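Immunomodulatory active chitinase (Trichuris suis, PDB 6G9E) probably hydrolyses chitin as a family 18 glycosyl hydrolase that also carries a chitin-binding peritrophin-A domain. Local coordinates at residues D213-M218 with K266-G271; R239-S244 with D327-T332; L272-R277 with A365-L370. All coordinates share one frame; numbering follows the deposited sequence.

Interactions 1 and 3 lie in the same barrel wall and share strand 268-281. Strand 215-218 pairs with its beginning, and strand 364-368 with the residues that follow. Their centres are 14 Å apart and they touch. I270 O lies 2.8 Å from F366 N, a probable hydrogen bond, and the F366 ring packs on N216, L217 O and G271 CA. Interaction 2 stands apart in surface loops. Its centre is 23 Å from that of interaction 1 and 20 Å from that of interaction 3, with nearest atoms about 10 Å and 8 Å away. In family 18 chitinases the substrate cleft opens at the C-terminal strand ends, the side toward which interaction 3 runs.

Interaction 1: residues D213-M218 with K266-G271; sequences DFVNLM and KQIIIG
L217 N donates to I269 O at 2.8 Å, one bond of a parallel pairing between strands 215-218 and 268-271. These are neighbouring staves of the TIM barrel of family 18 glycosyl hydrolases. V215 grips Q267 and I269 through both its backbone polar atoms. Its N reaches Q267 O at 2.9 Å, and its O accepts from I269 N at 3.1 Å. The two strand axes diverge by 35°.

V215, L217, I268 and I270 share one face of the sheet. L217 CG is anti to the backbone N (chi1 178°), and its CD2 comes alongside both isoleucines, 4.0 Å from I270 CD1 and 4.1 Å from I268 CG2. Helix 251-261 covers L217 and I270 there through S255.

N216 and I269 point to the other face and lie side by side. The N216 amide oxygen OD1 sits 3.6 Å from I269 CB, while its ND2 bonds to Y38 OH. F214 slants across I269, with ring atom CD1 3.5 Å from CG1.

At D213 the extended Q267 side chain ties down the backbone and also bonds to A209 O. Q267 NE2 approaches D213 O at 3.2 Å from above the carbonyl plane, 57° out of it.

Interaction 2: residues R239-S244 with D327-T332; sequences RKEDSS and DDESKT
The R239 guanidinium meets two carboxylates obliquely, those of D327 and E329. The D327 carboxylate is turned 64° from the guanidinium plane, and the E329 carboxylate 58°. R239 NE gives D327 OD2 a weak hydrogen bond of 3.1 Å, part of a salt bridge. E329 OE1 stands well out of the guanidinium plane, 3.9 Å from R239 NE, so only charge acts between them. R239 NH2 forms a further salt bridge with E241 OE2 at 2.7 Å. The bend at chi3 (67°) turns the head group into a salt-bridge network with D327, E329 and E241. E241 OE2 and E329 OE1 are 4.2 Å apart, and the arginine charge probably eases their repulsion.

Residues R239-D242 form a type I beta turn. The E329 carboxylate also holds the backbone of this turn: K240 N donates to the syn lone pair of E329 OE2 at 2.7 Å. The other side is the tip of a hairpin, in which K331 and T332 both face D327 as a G1 beta bulge. D327 OD1 closes an Asx motif by accepting from S330 N at 2.8 Å. S330 OG reaches the same oxygen from the opposite face of its plane. This double grip fixes the carboxylate that R239 meets. The hairpin fits the insertion domain of family 18 chitinases, here joined to the loop after strand 215-218. S330 also bonds to the backbone of L236, and I289 packs against both R239 and D327.

Interaction 3: residues L272-R277 with A365-L370; sequences LPTYGR and AFVWTL
T274 clasps W368 and T369, where strand 364-368 ends, by two bonds. Its N donates to W368 O at 2.9 Å. Its hydroxyl OG1 donates to T369 O at 2.8 Å, in the carbonyl plane and on a lone pair. The same side chain sets CG2 across V367, 3.6 Å from CG1. Further back the strands pair in parallel, with L272 N bonded to F366 O and W368 N bonded to L272 O at 3.0 Å. L272 CD1 packs 3.7 Å from A365 CB.

Y275 comes next to W368 with the ring planes 84° apart. The pair is oblique. Y275 CE1 lies at the indole edge, 3.7 Å from W368 CD1, while W368 O sits in the plane of the tyrosine ring at its edge. Y275 CG stands between the backbone N and the carbonyl carbon (chi1 65°), which brings the ring over to the tryptophan.

These are the last two strands of the TIM barrel in chain order. The peptide bond between W368 and T369 is cis, as in other family 18 chitinases, where the corresponding tryptophan forms the floor of the substrate site. The position of W368 is consistent with that role. T369 CG2 covers the centre of one indole face, and the Y38 ring meets W368 as well.

Farther out, D221 OD1 accepts from Y275 OH and pairs with R277 NH2, so it anchors the tyrosine. Y275 CE2 lies against one face of the R277 guanidinium. Helices 347-360 and 392-398 cover L272 and A365.

Interaction 1: residues D213-M218 with K266-G271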
ATOM      1  N   ASP A 213       0.052  10.722 -12.485  1.00 25.06           N
ATOM      2  CA  ASP A 213      -1.207  10.163 -12.966  1.00 25.04           C
ATOM      3  C   ASP A 213      -2.213  10.068 -11.833  1.00 33.91           C
ATOM      4  O   ASP A 213      -3.298  10.659 -11.893  1.00 35.34           O
ATOM      5  CB  ASP A 213      -0.980   8.793 -13.597  1.00 24.34           C
ATOM      6  CG  ASP A 213      -0.298   8.885 -14.935  1.00 29.48           C
ATOM      7  OD1 ASP A 213      -0.462   9.929 -15.608  1.00 26.10           O
ATOM      8  OD2 ASP A 213       0.406   7.919 -15.308  1.00 39.18           O
ATOM      9  N   PHE A 214      -1.866   9.315 -10.793  1.00 35.81           N
ATOM     10  CA  PHE A 214      -2.571   9.398  -9.525  1.00 38.37           C
ATOM     11  C   PHE A 214      -1.606   9.073  -8.384  1.00 38.71           C
ATOM     12  O   PHE A 214      -0.487   8.586  -8.591  1.00 34.28           O
ATOM     13  CB  PHE A 214      -3.805   8.490  -9.507  1.00 32.06           C
ATOM     14  CG  PHE A 214      -3.557   7.093 -10.008  1.00 26.00           C
ATOM     15  CD1 PHE A 214      -3.030   6.127  -9.172  1.00 24.34           C
ATOM     16  CD2 PHE A 214      -3.893   6.735 -11.297  1.00 24.50           C
ATOM     17  CE1 PHE A 214      -2.812   4.829  -9.620  1.00 23.73           C
ATOM     18  CE2 PHE A 214      -3.678   5.425 -11.752  1.00 23.89           C
ATOM     19  CZ  PHE A 214      -3.137   4.476 -10.907  1.00 23.51           C
ATOM     20  N   VAL A 215      -2.049   9.388  -7.169  1.00 31.83           N
ATOM     21  CA  VAL A 215      -1.335   9.066  -5.938  1.00 25.67           C
ATOM     22  C   VAL A 215      -2.031   7.893  -5.255  1.00 32.68           C
ATOM     23  O   VAL A 215      -3.263   7.802  -5.258  1.00 35.93           O
ATOM     24  CB  VAL A 215      -1.290  10.287  -5.009  1.00 26.38           C
ATOM     25  CG1 VAL A 215      -0.610  11.412  -5.681  1.00 26.60           C
ATOM     26  CG2 VAL A 215      -2.699  10.722  -4.641  1.00 26.98           C
ATOM     27  N   ASN A 216      -1.245   6.985  -4.686  1.00 31.69           N
ATOM     28  CA  ASN A 216      -1.767   5.933  -3.813  1.00 30.34           C
ATOM     29  C   ASN A 216      -1.680   6.393  -2.357  1.00 34.13           C
ATOM     30  O   ASN A 216      -0.586   6.448  -1.779  1.00 30.25           O
ATOM     31  CB  ASN A 216      -0.986   4.644  -4.022  1.00 24.20           C
ATOM     32  CG  ASN A 216      -1.394   3.941  -5.270  1.00 33.63           C
ATOM     33  OD1 ASN A 216      -2.418   4.290  -5.873  1.00 34.02           O
ATOM     34  ND2 ASN A 216      -0.603   2.939  -5.686  1.00 26.61           N
ATOM     35  N   LEU A 217      -2.827   6.723  -1.762  1.00 36.28           N
ATOM     36  CA  LEU A 217      -2.864   7.277  -0.405  1.00 36.71           C
ATOM     37  C   LEU A 217      -2.628   6.161   0.603  1.00 36.44           C
ATOM     38  O   LEU A 217      -3.435   5.235   0.718  1.00 33.12           O
ATOM     39  CB  LEU A 217      -4.197   7.971  -0.151  1.00 27.16           C
ATOM     40  CG  LEU A 217      -4.407   8.555   1.237  1.00 30.14           C
ATOM     41  CD1 LEU A 217      -3.276   9.511   1.561  1.00 28.02           C
ATOM     42  CD2 LEU A 217      -5.774   9.245   1.345  1.00 28.53           C
ATOM     43  N   MET A 218      -1.514   6.232   1.329  1.00 41.46           N
ATOM     44  CA  MET A 218      -1.180   5.208   2.321  1.00 38.97           C
ATOM     45  C   MET A 218      -1.875   5.498   3.654  1.00 39.87           C
ATOM     46  O   MET A 218      -1.251   5.658   4.703  1.00 39.96           O
ATOM     47  CB  MET A 218       0.328   5.114   2.488  1.00 26.88           C
ATOM     48  CG  MET A 218       1.049   4.893   1.182  1.00 26.35           C
ATOM     49  SD  MET A 218       2.763   4.363   1.338  1.00 35.36           S
ATOM     50  CE  MET A 218       3.370   5.514   2.541  1.00 25.24           C
ATOM     51  N   LYS A 266     -10.320  12.456  -8.029  1.00 37.09           N
ATOM     52  CA  LYS A 266     -10.160  11.306  -8.887  1.00 43.00           C
ATOM     53  C   LYS A 266      -8.765  10.798  -9.036  1.00 45.55           C
ATOM     54  O   LYS A 266      -8.554   9.715  -9.484  1.00 41.55           O
ATOM     55  CB  LYS A 266     -10.953  11.381 -10.162  1.00 36.75           C
ATOM     56  CG  LYS A 266     -12.391  10.970  -9.895  1.00 51.53           C
ATOM     57  CD  LYS A 266     -12.801   9.767 -10.688  1.00 56.00           C
ATOM     58  CE  LYS A 266     -13.452   8.707  -9.858  1.00 59.83           C
ATOM     59  NZ  LYS A 266     -14.830   9.125  -9.648  1.00 57.60           N
ATOM     60  N   GLN A 267      -7.826  11.607  -8.607  1.00 42.92           N
ATOM     61  CA  GLN A 267      -6.424  11.221  -8.547  1.00 41.14           C
ATOM     62  C   GLN A 267      -5.983  10.751  -7.154  1.00 41.20           C
ATOM     63  O   GLN A 267      -4.838  10.313  -7.010  1.00 42.65           O
ATOM     64  CB  GLN A 267      -5.545  12.386  -9.014  1.00 36.82           C
ATOM     65  CG  GLN A 267      -5.702  12.760 -10.493  1.00 29.54           C
ATOM     66  CD  GLN A 267      -4.861  13.971 -10.886  1.00 28.03           C
ATOM     67  OE1 GLN A 267      -5.339  15.114 -10.931  1.00 32.27           O
ATOM     68  NE2 GLN A 267      -3.597  13.723 -11.164  1.00 27.52           N
ATOM     69  N   ILE A 268      -6.853  10.817  -6.141  1.00 33.28           N
ATOM     70  CA  ILE A 268      -6.615  10.182  -4.843  1.00 33.72           C
ATOM     71  C   ILE A 268      -7.144   8.744  -4.882  1.00 36.58           C
ATOM     72  O   ILE A 268      -8.332   8.516  -5.133  1.00 49.16           O
ATOM     73  CB  ILE A 268      -7.279  10.979  -3.705  1.00 28.58           C
ATOM     74  CG1 ILE A 268      -6.741  12.413  -3.663  1.00 29.10           C
ATOM     75  CG2 ILE A 268      -7.089  10.268  -2.387  1.00 28.48           C
ATOM     76  CD1 ILE A 268      -7.727  13.452  -3.223  1.00 30.02           C
ATOM     77  N   ILE A 269      -6.271   7.774  -4.617  1.00 26.68           N
ATOM     78  CA  ILE A 269      -6.620   6.352  -4.577  1.00 29.29           C
ATOM     79  C   ILE A 269      -6.442   5.848  -3.156  1.00 34.65           C
ATOM     80  O   ILE A 269      -5.336   5.923  -2.605  1.00 39.69           O
ATOM     81  CB  ILE A 269      -5.747   5.507  -5.522  1.00 33.72           C
ATOM     82  CG1 ILE A 269      -5.726   6.098  -6.939  1.00 39.69           C
ATOM     83  CG2 ILE A 269      -6.200   4.034  -5.485  1.00 25.63           C
ATOM     84  CD1 ILE A 269      -7.093   6.331  -7.524  1.00 41.67           C
ATOM     85  N   ILE A 270      -7.503   5.257  -2.605  1.00 37.57           N
ATOM     86  CA  ILE A 270      -7.603   4.927  -1.181  1.00 26.67           C
ATOM     87  C   ILE A 270      -6.908   3.597  -0.878  1.00 26.03           C
ATOM     88  O   ILE A 270      -7.224   2.559  -1.474  1.00 27.48           O
ATOM     89  CB  ILE A 270      -9.080   4.873  -0.767  1.00 28.49           C
ATOM     90  CG1 ILE A 270      -9.735   6.256  -0.881  1.00 29.23           C
ATOM     91  CG2 ILE A 270      -9.238   4.264   0.621  1.00 28.56           C
ATOM     92  CD1 ILE A 270      -8.982   7.372  -0.229  1.00 28.31           C
ATOM     93  N   GLY A 271      -6.000   3.608   0.094  1.00 25.99           N
ATOM     94  CA  GLY A 271      -5.279   2.393   0.453  1.00 33.35           C
ATOM     95  C   GLY A 271      -6.071   1.473   1.372  1.00 40.41           C
ATOM     96  O   GLY A 271      -6.614   1.908   2.395  1.00 52.00           O
TER

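Interaction 2: residues R239-S244 with D327-T332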
ATOM      1  N   ARG A 239     -12.652   8.811  15.801  1.00 47.29           N
ATOM      2  CA  ARG A 239     -13.416   8.390  16.964  1.00 40.36           C
ATOM      3  C   ARG A 239     -13.441   9.508  17.995  1.00 39.20           C
ATOM      4  O   ARG A 239     -12.468  10.254  18.138  1.00 42.50           O
ATOM      5  CB  ARG A 239     -12.824   7.115  17.581  1.00 47.31           C
ATOM      6  CG  ARG A 239     -12.780   5.934  16.606  1.00 54.65           C
ATOM      7  CD  ARG A 239     -12.132   4.691  17.223  1.00 51.63           C
ATOM      8  NE  ARG A 239     -12.961   4.159  18.288  1.00 58.42           N
ATOM      9  CZ  ARG A 239     -12.617   4.167  19.564  1.00 62.11           C
ATOM     10  NH1 ARG A 239     -11.446   4.674  19.928  1.00 62.48           N
ATOM     11  NH2 ARG A 239     -13.446   3.672  20.469  1.00 60.61           N
ATOM     12  N   LYS A 240     -14.567   9.613  18.720  1.00 39.22           N
ATOM     13  CA  LYS A 240     -14.723  10.658  19.733  1.00 39.63           C
ATOM     14  C   LYS A 240     -13.568  10.653  20.725  1.00 38.72           C
ATOM     15  O   LYS A 240     -13.088  11.718  21.128  1.00 46.15           O
ATOM     16  CB  LYS A 240     -16.056  10.497  20.474  1.00 39.53           C
ATOM     17  CG  LYS A 240     -17.280  10.836  19.646  1.00 42.34           C
ATOM     18  CD  LYS A 240     -18.578  10.703  20.440  1.00 52.37           C
ATOM     19  CE  LYS A 240     -18.992  12.033  21.090  1.00 63.10           C
ATOM     20  NZ  LYS A 240     -20.352  12.508  20.664  1.00 62.44           N
ATOM     21  N   GLU A 241     -13.094   9.462  21.111  1.00 38.13           N
ATOM     22  CA  GLU A 241     -11.997   9.320  22.065  1.00 47.15           C
ATOM     23  C   GLU A 241     -10.614   9.607  21.481  1.00 48.71           C
ATOM     24  O   GLU A 241      -9.643   9.635  22.245  1.00 45.79           O
ATOM     25  CB  GLU A 241     -11.986   7.912  22.664  1.00 49.10           C
ATOM     26  CG  GLU A 241     -13.237   7.544  23.426  1.00 57.47           C
ATOM     27  CD  GLU A 241     -13.520   6.058  23.377  1.00 65.29           C
ATOM     28  OE1 GLU A 241     -13.246   5.357  24.376  1.00 55.81           O
ATOM     29  OE2 GLU A 241     -14.009   5.594  22.323  1.00 78.36           O
ATOM     30  N   ASP A 242     -10.480   9.801  20.169  1.00 48.39           N
ATOM     31  CA  ASP A 242      -9.183  10.187  19.629  1.00 43.29           C
ATOM     32  C   ASP A 242      -8.730  11.505  20.251  1.00 45.98           C
ATOM     33  O   ASP A 242      -9.553  12.371  20.572  1.00 57.22           O
ATOM     34  CB  ASP A 242      -9.262  10.296  18.108  1.00 44.88           C
ATOM     35  CG  ASP A 242      -9.325   8.943  17.444  1.00 44.95           C
ATOM     36  OD1 ASP A 242      -8.739   8.014  18.023  1.00 45.69           O
ATOM     37  OD2 ASP A 242      -9.951   8.794  16.367  1.00 45.07           O
ATOM     38  N   SER A 243      -7.419  11.637  20.487  1.00 38.37           N
ATOM     39  CA  SER A 243      -6.890  12.901  20.988  1.00 39.29           C
ATOM     40  C   SER A 243      -6.719  13.877  19.821  1.00 44.81           C
ATOM     41  O   SER A 243      -6.942  13.535  18.655  1.00 37.01           O
ATOM     42  CB  SER A 243      -5.581  12.678  21.741  1.00 40.77           C
ATOM     43  OG  SER A 243      -4.736  11.780  21.041  1.00 43.12           O
ATOM     44  N   SER A 244      -6.311  15.113  20.133  1.00 38.34           N
ATOM     45  CA  SER A 244      -6.323  16.162  19.118  1.00 38.47           C
ATOM     46  C   SER A 244      -5.334  15.875  17.979  1.00 44.59           C
ATOM     47  O   SER A 244      -5.649  16.100  16.807  1.00 44.05           O
ATOM     48  CB  SER A 244      -6.047  17.516  19.766  1.00 39.47           C
ATOM     49  OG  SER A 244      -4.748  17.566  20.319  1.00 52.07           O
ATOM     50  N   ASP A 327     -16.049  -2.074  15.762  1.00 47.13           N
ATOM     51  CA  ASP A 327     -16.057  -0.700  16.266  1.00 52.84           C
ATOM     52  C   ASP A 327     -16.782   0.163  15.239  1.00 62.54           C
ATOM     53  O   ASP A 327     -16.201   0.517  14.211  1.00 80.19           O
ATOM     54  CB  ASP A 327     -14.647  -0.190  16.522  1.00 51.47           C
ATOM     55  CG  ASP A 327     -14.623   1.277  16.909  1.00 59.41           C
ATOM     56  OD1 ASP A 327     -14.490   2.135  16.012  1.00 61.66           O
ATOM     57  OD2 ASP A 327     -14.746   1.578  18.114  1.00 66.01           O
ATOM     58  N   ASP A 328     -18.046   0.507  15.508  1.00 59.74           N
ATOM     59  CA  ASP A 328     -18.853   1.133  14.464  1.00 61.44           C
ATOM     60  C   ASP A 328     -18.396   2.557  14.162  1.00 57.60           C
ATOM     61  O   ASP A 328     -18.460   2.992  13.003  1.00 55.83           O
ATOM     62  CB  ASP A 328     -20.337   1.113  14.833  1.00 61.00           C
ATOM     63  CG  ASP A 328     -21.237   1.044  13.605  1.00 68.67           C
ATOM     64  OD1 ASP A 328     -21.494   2.095  12.983  1.00 73.15           O
ATOM     65  OD2 ASP A 328     -21.671  -0.067  13.241  1.00 71.72           O
ATOM     66  N   GLU A 329     -17.922   3.282  15.176  1.00 34.91           N
ATOM     67  CA  GLU A 329     -17.400   4.625  14.952  1.00 35.13           C
ATOM     68  C   GLU A 329     -16.365   4.639  13.830  1.00 49.65           C
ATOM     69  O   GLU A 329     -16.496   5.390  12.855  1.00 55.18           O
ATOM     70  CB  GLU A 329     -16.778   5.151  16.239  1.00 35.59           C
ATOM     71  CG  GLU A 329     -17.526   6.273  16.880  1.00 43.50           C
ATOM     72  CD  GLU A 329     -16.646   7.088  17.781  1.00 52.59           C
ATOM     73  OE1 GLU A 329     -16.023   6.504  18.703  1.00 58.08           O
ATOM     74  OE2 GLU A 329     -16.574   8.315  17.560  1.00 54.87           O
ATOM     75  N   SER A 330     -15.323   3.811  13.959  1.00 41.41           N
ATOM     76  CA  SER A 330     -14.247   3.727  12.981  1.00 40.56           C
ATOM     77  C   SER A 330     -14.511   2.711  11.880  1.00 44.04           C
ATOM     78  O   SER A 330     -13.743   2.663  10.909  1.00 47.06           O
ATOM     79  CB  SER A 330     -12.932   3.371  13.675  1.00 37.58           C
ATOM     80  OG  SER A 330     -12.805   1.966  13.797  1.00 38.61           O
ATOM     81  N   LYS A 331     -15.554   1.891  12.016  1.00 39.05           N
ATOM     82  CA  LYS A 331     -15.948   0.936  10.986  1.00 42.20           C
ATOM     83  C   LYS A 331     -14.874  -0.113  10.739  1.00 41.71           C
ATOM     84  O   LYS A 331     -14.725  -0.604   9.614  1.00 43.06           O
ATOM     85  CB  LYS A 331     -16.305   1.646   9.672  1.00 45.25           C
ATOM     86  CG  LYS A 331     -17.544   2.512   9.775  1.00 47.09           C
ATOM     87  CD  LYS A 331     -18.742   1.648  10.122  1.00 46.69           C
ATOM     88  CE  LYS A 331     -19.996   2.460  10.295  1.00 47.91           C
ATOM     89  NZ  LYS A 331     -21.141   1.765   9.654  1.00 51.70           N
ATOM     90  N   THR A 332     -14.115  -0.464  11.768  1.00 37.99           N
ATOM     91  CA  THR A 332     -13.117  -1.517  11.655  1.00 40.95           C
ATOM     92  C   THR A 332     -13.333  -2.536  12.760  1.00 41.12           C
ATOM     93  O   THR A 332     -13.973  -2.239  13.776  1.00 48.83           O
ATOM     94  CB  THR A 332     -11.670  -0.977  11.717  1.00 40.42           C
ATOM     95  OG1 THR A 332     -11.415  -0.333  12.975  1.00 35.43           O
ATOM     96  CG2 THR A 332     -11.392  -0.003  10.558  1.00 38.87           C
TER

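Interaction 3: residues L272-R277 with A365-L370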
ATOM      1  N   LEU A 272      -6.116   0.189   1.015  1.00 32.33           N
ATOM      2  CA  LEU A 272      -6.819  -0.843   1.762  1.00 27.82           C
ATOM      3  C   LEU A 272      -5.820  -1.832   2.349  1.00 31.43           C
ATOM      4  O   LEU A 272      -5.120  -2.526   1.595  1.00 32.94           O
ATOM      5  CB  LEU A 272      -7.808  -1.563   0.851  1.00 25.01           C
ATOM      6  CG  LEU A 272      -8.865  -0.662   0.231  1.00 30.52           C
ATOM      7  CD1 LEU A 272      -9.789  -1.488  -0.630  1.00 29.73           C
ATOM      8  CD2 LEU A 272      -9.647   0.098   1.312  1.00 26.22           C
ATOM      9  N   PRO A 273      -5.718  -1.940   3.657  1.00 31.11           N
ATOM     10  CA  PRO A 273      -4.701  -2.819   4.250  1.00 28.60           C
ATOM     11  C   PRO A 273      -5.200  -4.226   4.544  1.00 28.68           C
ATOM     12  O   PRO A 273      -6.101  -4.395   5.366  1.00 37.04           O
ATOM     13  CB  PRO A 273      -4.349  -2.084   5.540  1.00 25.11           C
ATOM     14  CG  PRO A 273      -5.630  -1.410   5.924  1.00 25.76           C
ATOM     15  CD  PRO A 273      -6.413  -1.139   4.673  1.00 25.71           C
ATOM     16  N   THR A 274      -4.629  -5.242   3.900  1.00 27.10           N
ATOM     17  CA  THR A 274      -5.011  -6.630   4.140  1.00 30.23           C
ATOM     18  C   THR A 274      -4.216  -7.272   5.274  1.00 33.48           C
ATOM     19  O   THR A 274      -4.166  -8.503   5.376  1.00 41.80           O
ATOM     20  CB  THR A 274      -4.856  -7.457   2.866  1.00 25.93           C
ATOM     21  OG1 THR A 274      -3.569  -7.206   2.288  1.00 26.16           O
ATOM     22  CG2 THR A 274      -5.936  -7.071   1.883  1.00 23.92           C
ATOM     23  N   TYR A 275      -3.594  -6.464   6.114  1.00 23.94           N
ATOM     24  CA  TYR A 275      -2.867  -6.903   7.286  1.00 26.08           C
ATOM     25  C   TYR A 275      -3.431  -6.173   8.504  1.00 35.82           C
ATOM     26  O   TYR A 275      -4.207  -5.215   8.395  1.00 38.77           O
ATOM     27  CB  TYR A 275      -1.368  -6.618   7.139  1.00 27.00           C
ATOM     28  CG  TYR A 275      -1.106  -5.138   7.085  1.00 30.64           C
ATOM     29  CD1 TYR A 275      -1.311  -4.422   5.910  1.00 28.61           C
ATOM     30  CD2 TYR A 275      -0.697  -4.443   8.218  1.00 32.50           C
ATOM     31  CE1 TYR A 275      -1.106  -3.057   5.861  1.00 31.03           C
ATOM     32  CE2 TYR A 275      -0.489  -3.068   8.180  1.00 32.71           C
ATOM     33  CZ  TYR A 275      -0.700  -2.387   6.993  1.00 31.12           C
ATOM     34  OH  TYR A 275      -0.502  -1.036   6.936  1.00 31.23           O
ATOM     35  N   GLY A 276      -3.039  -6.640   9.686  1.00 34.94           N
ATOM     36  CA  GLY A 276      -3.364  -5.949  10.909  1.00 42.37           C
ATOM     37  C   GLY A 276      -2.104  -5.659  11.707  1.00 46.80           C
ATOM     38  O   GLY A 276      -1.016  -6.169  11.406  1.00 44.61           O
ATOM     39  N   ARG A 277      -2.271  -4.822  12.728  1.00 45.19           N
ATOM     40  CA  ARG A 277      -1.251  -4.607  13.741  1.00 38.20           C
ATOM     41  C   ARG A 277      -1.804  -4.993  15.107  1.00 41.66           C
ATOM     42  O   ARG A 277      -3.016  -4.913  15.354  1.00 34.99           O
ATOM     43  CB  ARG A 277      -0.775  -3.170  13.739  1.00 26.64           C
ATOM     44  CG  ARG A 277      -0.252  -2.725  12.401  1.00 26.18           C
ATOM     45  CD  ARG A 277       0.431  -1.401  12.542  1.00 33.39           C
ATOM     46  NE  ARG A 277       1.192  -1.035  11.353  1.00 42.44           N
ATOM     47  CZ  ARG A 277       2.351  -1.581  11.018  1.00 38.46           C
ATOM     48  NH1 ARG A 277       2.877  -2.537  11.767  1.00 47.81           N
ATOM     49  NH2 ARG A 277       2.984  -1.176   9.933  1.00 34.06           N
ATOM     50  N   ALA A 365      -9.539   2.469  -5.249  1.00 27.31           N
ATOM     51  CA  ALA A 365      -8.896   1.807  -4.137  1.00 25.34           C
ATOM     52  C   ALA A 365      -7.649   1.077  -4.619  1.00 33.23           C
ATOM     53  O   ALA A 365      -7.509   0.714  -5.795  1.00 24.24           O
ATOM     54  CB  ALA A 365      -9.837   0.810  -3.466  1.00 25.46           C
ATOM     55  N   PHE A 366      -6.740   0.849  -3.686  1.00 29.12           N
ATOM     56  CA  PHE A 366      -5.666  -0.095  -3.910  1.00 29.70           C
ATOM     57  C   PHE A 366      -5.462  -0.884  -2.627  1.00 29.24           C
ATOM     58  O   PHE A 366      -5.708  -0.390  -1.525  1.00 33.18           O
ATOM     59  CB  PHE A 366      -4.357   0.597  -4.357  1.00 30.62           C
ATOM     60  CG  PHE A 366      -3.601   1.244  -3.242  1.00 30.34           C
ATOM     61  CD1 PHE A 366      -2.681   0.524  -2.496  1.00 23.49           C
ATOM     62  CD2 PHE A 366      -3.819   2.575  -2.929  1.00 37.85           C
ATOM     63  CE1 PHE A 366      -1.998   1.113  -1.461  1.00 23.74           C
ATOM     64  CE2 PHE A 366      -3.130   3.182  -1.892  1.00 37.21           C
ATOM     65  CZ  PHE A 366      -2.215   2.451  -1.161  1.00 34.06           C
ATOM     66  N   VAL A 367      -4.975  -2.102  -2.790  1.00 23.23           N
ATOM     67  CA  VAL A 367      -4.737  -3.024  -1.696  1.00 26.64           C
ATOM     68  C   VAL A 367      -3.238  -3.199  -1.454  1.00 31.35           C
ATOM     69  O   VAL A 367      -2.440  -3.301  -2.397  1.00 34.07           O
ATOM     70  CB  VAL A 367      -5.413  -4.364  -2.021  1.00 32.74           C
ATOM     71  CG1 VAL A 367      -4.836  -5.473  -1.164  1.00 41.61           C
ATOM     72  CG2 VAL A 367      -6.915  -4.229  -1.816  1.00 29.22           C
ATOM     73  N   TRP A 368      -2.863  -3.240  -0.179  1.00 31.23           N
ATOM     74  CA  TRP A 368      -1.541  -3.675   0.265  1.00 25.28           C
ATOM     75  C   TRP A 368      -1.749  -4.777   1.301  1.00 28.89           C
ATOM     76  O   TRP A 368      -2.292  -4.505   2.375  1.00 34.32           O
ATOM     77  CB  TRP A 368      -0.770  -2.495   0.870  1.00 24.88           C
ATOM     78  CG  TRP A 368       0.577  -2.867   1.463  1.00 39.06           C
ATOM     79  CD1 TRP A 368       0.826  -3.293   2.734  1.00 32.02           C
ATOM     80  CD2 TRP A 368       1.855  -2.829   0.800  1.00 45.99           C
ATOM     81  NE1 TRP A 368       2.170  -3.535   2.904  1.00 28.62           N
ATOM     82  CE2 TRP A 368       2.826  -3.251   1.736  1.00 35.02           C
ATOM     83  CE3 TRP A 368       2.267  -2.495  -0.496  1.00 34.11           C
ATOM     84  CZ2 TRP A 368       4.189  -3.354   1.411  1.00 29.36           C
ATOM     85  CZ3 TRP A 368       3.621  -2.597  -0.814  1.00 32.88           C
ATOM     86  CH2 TRP A 368       4.567  -3.020   0.137  1.00 24.63           C
ATOM     87  N   THR A 369      -1.357  -6.025   1.011  1.00 27.86           N
ATOM     88  CA  THR A 369      -0.805  -6.536  -0.244  1.00 24.86           C
ATOM     89  C   THR A 369      -1.633  -7.702  -0.792  1.00 32.75           C
ATOM     90  O   THR A 369      -2.621  -8.105  -0.190  1.00 34.54           O
ATOM     91  CB  THR A 369       0.581  -7.089  -0.062  1.00 27.02           C
ATOM     92  OG1 THR A 369       0.485  -8.288   0.718  1.00 26.25           O
ATOM     93  CG2 THR A 369       1.449  -6.103   0.651  1.00 34.93           C
ATOM     94  N   LEU A 370      -1.206  -8.268  -1.921  1.00 21.05           N
ATOM     95  CA  LEU A 370      -1.874  -9.461  -2.417  1.00 20.87           C
ATOM     96  C   LEU A 370      -1.618 -10.662  -1.521  1.00 26.62           C
ATOM     97  O   LEU A 370      -2.460 -11.559  -1.427  1.00 32.02           O
ATOM     98  CB  LEU A 370      -1.409  -9.795  -3.833  1.00 30.88           C
ATOM     99  CG  LEU A 370      -1.890  -8.926  -4.985  1.00 33.79           C
ATOM    100  CD1 LEU A 370      -1.223  -9.379  -6.278  1.00 20.06           C
ATOM    101  CD2 LEU A 370      -3.384  -9.017  -5.100  1.00 28.25           C
TER